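Local atomic coordinates of putative transcriptional regulator (Clostridium difficile, PDB entry 3QI7), a protein that is of unknown function but has a periplasmic-binding-protein-like fold and is probably a lipoprotein that binds a small ligand such as a sugar. Residues A[12-17]-A[85-90]. Numbering follows the deposited sequence.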
ATOM      1  N   ASP A  12       9.823 -28.866   6.968  1.00 43.83           N
ATOM      2  CA  ASP A  12       9.234 -27.717   7.636  1.00 44.45           C
ATOM      3  C   ASP A  12      10.135 -26.504   7.390  1.00 40.79           C
ATOM      4  O   ASP A  12      11.361 -26.639   7.305  1.00 43.35           O
ATOM      5  CB  ASP A  12       9.066 -28.007   9.122  1.00 44.88           C
ATOM      6  CG  ASP A  12       8.070 -29.138   9.394  1.00 50.13           C
ATOM      7  OD1 ASP A  12       7.264 -29.502   8.490  1.00 44.59           O
ATOM      8  OD2 ASP A  12       8.095 -29.658  10.529  1.00 49.45           O
ATOM      9  N   PHE A  13       9.543 -25.329   7.217  1.00 37.01           N
ATOM     10  CA  PHE A  13      10.344 -24.208   6.736  1.00 35.39           C
ATOM     11  C   PHE A  13      10.008 -22.896   7.408  1.00 33.60           C
ATOM     12  O   PHE A  13       9.003 -22.784   8.110  1.00 33.12           O
ATOM     13  CB  PHE A  13      10.253 -24.114   5.203  1.00 35.21           C
ATOM     14  CG  PHE A  13       8.878 -23.814   4.679  1.00 34.80           C
ATOM     15  CD1 PHE A  13       7.939 -24.830   4.504  1.00 31.49           C
ATOM     16  CD2 PHE A  13       8.522 -22.507   4.335  1.00 37.28           C
ATOM     17  CE1 PHE A  13       6.677 -24.567   3.994  1.00 31.80           C
ATOM     18  CE2 PHE A  13       7.248 -22.225   3.830  1.00 30.51           C
ATOM     19  CZ  PHE A  13       6.324 -23.269   3.654  1.00 30.74           C
ATOM     20  N   LYS A  14      10.888 -21.916   7.234  1.00 32.77           N
ATOM     21  CA  LYS A  14      10.617 -20.543   7.699  1.00 31.14           C
ATOM     22  C   LYS A  14      10.498 -19.578   6.505  1.00 31.13           C
ATOM     23  O   LYS A  14      11.220 -19.706   5.495  1.00 33.46           O
ATOM     24  CB  LYS A  14      11.720 -20.061   8.650  1.00 32.81           C
ATOM     25  CG  LYS A  14      11.902 -20.890   9.927  1.00 37.64           C
ATOM     26  CD  LYS A  14      12.956 -20.240  10.825  1.00 39.20           C
ATOM     27  CE  LYS A  14      13.203 -21.031  12.120  1.00 44.28           C
ATOM     28  NZ  LYS A  14      14.620 -20.869  12.542  1.00 39.94           N
ATOM     29  N   VAL A  15       9.547 -18.663   6.609  1.00 28.66           N
ATOM     30  CA  VAL A  15       9.452 -17.514   5.722  1.00 29.21           C
ATOM     31  C   VAL A  15       9.915 -16.299   6.518  1.00 27.10           C
ATOM     32  O   VAL A  15       9.254 -15.874   7.461  1.00 26.36           O
ATOM     33  CB  VAL A  15       8.015 -17.308   5.212  1.00 28.79           C
ATOM     34  CG1 VAL A  15       7.945 -16.080   4.285  1.00 29.55           C
ATOM     35  CG2 VAL A  15       7.527 -18.570   4.449  1.00 30.34           C
ATOM     36  N   ALA A  16      11.073 -15.767   6.168  1.00 27.01           N
ATOM     37  CA  ALA A  16      11.589 -14.600   6.868  1.00 28.35           C
ATOM     38  C   ALA A  16      10.941 -13.361   6.263  1.00 27.25           C
ATOM     39  O   ALA A  16      10.848 -13.271   5.045  1.00 25.86           O
ATOM     40  CB  ALA A  16      13.127 -14.530   6.759  1.00 28.10           C
ATOM     41  N   VAL A  17      10.505 -12.430   7.115  1.00 25.18           N
ATOM     42  CA  VAL A  17       9.854 -11.217   6.687  1.00 25.64           C
ATOM     43  C   VAL A  17      10.528 -10.018   7.345  1.00 27.35           C
ATOM     44  O   VAL A  17      10.520  -9.884   8.568  1.00 26.16           O
ATOM     45  CB  VAL A  17       8.327 -11.215   7.023  1.00 24.55           C
ATOM     46  CG1 VAL A  17       7.686  -9.993   6.456  1.00 21.33           C
ATOM     47  CG2 VAL A  17       7.652 -12.484   6.458  1.00 18.77           C
ATOM     48  N   ASP A  85      20.559 -19.866   8.315  1.00 46.15           N
ATOM     49  CA  ASP A  85      19.475 -20.658   8.870  1.00 45.15           C
ATOM     50  C   ASP A  85      18.967 -21.572   7.759  1.00 45.81           C
ATOM     51  O   ASP A  85      18.339 -21.115   6.794  1.00 45.43           O
ATOM     52  CB  ASP A  85      18.383 -19.722   9.406  1.00 43.52           C
ATOM     53  CG  ASP A  85      17.273 -20.444  10.158  1.00 43.69           C
ATOM     54  OD1 ASP A  85      16.946 -21.616   9.835  1.00 45.10           O
ATOM     55  OD2 ASP A  85      16.694 -19.802  11.073  1.00 44.84           O
ATOM     56  N   LYS A  86      19.245 -22.863   7.916  1.00 44.62           N
ATOM     57  CA  LYS A  86      18.922 -23.896   6.944  1.00 45.50           C
ATOM     58  C   LYS A  86      17.419 -24.061   6.685  1.00 44.35           C
ATOM     59  O   LYS A  86      17.020 -24.607   5.650  1.00 43.59           O
ATOM     60  CB  LYS A  86      19.534 -25.223   7.421  1.00 48.73           C
ATOM     61  CG  LYS A  86      19.315 -26.421   6.518  1.00 53.56           C
ATOM     62  CD  LYS A  86      20.503 -27.398   6.611  1.00 63.18           C
ATOM     63  CE  LYS A  86      20.136 -28.822   6.210  1.00 64.95           C
ATOM     64  NZ  LYS A  86      19.154 -28.884   5.085  1.00 62.85           N
ATOM     65  N   GLU A  87      16.590 -23.595   7.617  1.00 40.82           N
ATOM     66  CA  GLU A  87      15.144 -23.743   7.499  1.00 41.42           C
ATOM     67  C   GLU A  87      14.475 -22.574   6.751  1.00 38.68           C
ATOM     68  O   GLU A  87      13.352 -22.722   6.274  1.00 39.15           O
ATOM     69  CB  GLU A  87      14.531 -23.896   8.901  1.00 41.26           C
ATOM     70  CG  GLU A  87      15.155 -25.043   9.707  1.00 47.27           C
ATOM     71  CD  GLU A  87      14.333 -25.398  10.938  1.00 51.08           C
ATOM     72  OE1 GLU A  87      14.029 -24.481  11.724  1.00 51.58           O
ATOM     73  OE2 GLU A  87      13.988 -26.588  11.109  1.00 57.48           O
ATOM     74  N   VAL A  88      15.164 -21.430   6.667  1.00 35.60           N
ATOM     75  CA  VAL A  88      14.709 -20.280   5.881  1.00 34.57           C
ATOM     76  C   VAL A  88      14.709 -20.633   4.399  1.00 34.57           C
ATOM     77  O   VAL A  88      15.772 -20.877   3.794  1.00 34.94           O
ATOM     78  CB  VAL A  88      15.567 -19.001   6.136  1.00 36.30           C
ATOM     79  CG1 VAL A  88      15.155 -17.836   5.183  1.00 32.28           C
ATOM     80  CG2 VAL A  88      15.431 -18.546   7.590  1.00 33.78           C
ATOM     81  N   GLN A  89      13.498 -20.667   3.829  1.00 33.80           N
ATOM     82  CA  GLN A  89      13.296 -21.002   2.434  1.00 32.08           C
ATOM     83  C   GLN A  89      12.744 -19.846   1.583  1.00 30.22           C
ATOM     84  O   GLN A  89      12.698 -19.962   0.355  1.00 29.04           O
ATOM     85  CB  GLN A  89      12.385 -22.219   2.324  1.00 34.15           C
ATOM     86  CG  GLN A  89      12.935 -23.463   2.997  1.00 33.35           C
ATOM     87  CD  GLN A  89      14.185 -23.979   2.312  1.00 40.31           C
ATOM     88  OE1 GLN A  89      14.396 -23.711   1.133  1.00 41.72           O
ATOM     89  NE2 GLN A  89      15.027 -24.710   3.047  1.00 41.19           N
ATOM     90  N   ALA A  90      12.357 -18.733   2.219  1.00 29.01           N
ATOM     91  CA  ALA A  90      11.986 -17.543   1.472  1.00 28.22           C
ATOM     92  C   ALA A  90      12.243 -16.298   2.316  1.00 28.64           C
ATOM     93  O   ALA A  90      12.163 -16.342   3.557  1.00 27.94           O
ATOM     94  CB  ALA A  90      10.507 -17.620   1.027  1.00 26.60           C
TER
HETATM   95  O   HOH W   1      13.079 -26.117   5.270  1.00 40.10           O
HETATM   96  O   HOH W   2      12.755 -28.242   9.336  1.00 45.50           O
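Lys14 NZ lies between two carboxylates: it donates to Asp85 OD2 at 2.8 Å, on the syn lone pair, while the salt bridge to Glu87 OE1 is long, at 3.8 Å. The lysine chain runs straight to CE, then bends at its last torsion (chi4 148°), and meets the Asp85 side chain at about a right angle. The other Asp85 oxygen, OD1, accepts from Glu87 N at 3.0 Å on its anti side, an Asx turn within the type I turn from Asp85 to Val88. One carboxylate thus both shapes the turn and pairs with the strand, which probably stabilises the lysine's positive charge.

The backbones pair in parallel. Lys14 N reaches Glu87 O at 2.8 Å from above the carbonyl plane. Gln89 N, by contrast, meets Lys14 O at 3.0 Å in the plane of the Lys14 carbonyl. Ala16 N to Ala90 O follows. Because Lys14 bridges to Val88 but Val15 to Ala90, the register slips by one residue, a beta bulge at Gln89. Phe13 CB packs on Gln89 CG at 3.5 Å, and two waters tie Asp12 O to Gln89 NE2 and Glu87 OE2.

These are the N-terminal ends of two neighbouring parallel strands, 13-19 and 88-94, in the mixed sheet of a periplasmic-binding-protein-like fold: strand 57-63 pairs with the other edge of 13-19, Arg111 binds Asp85 O, and helix 306-324 packs on Phe13, Val15 and Ala90.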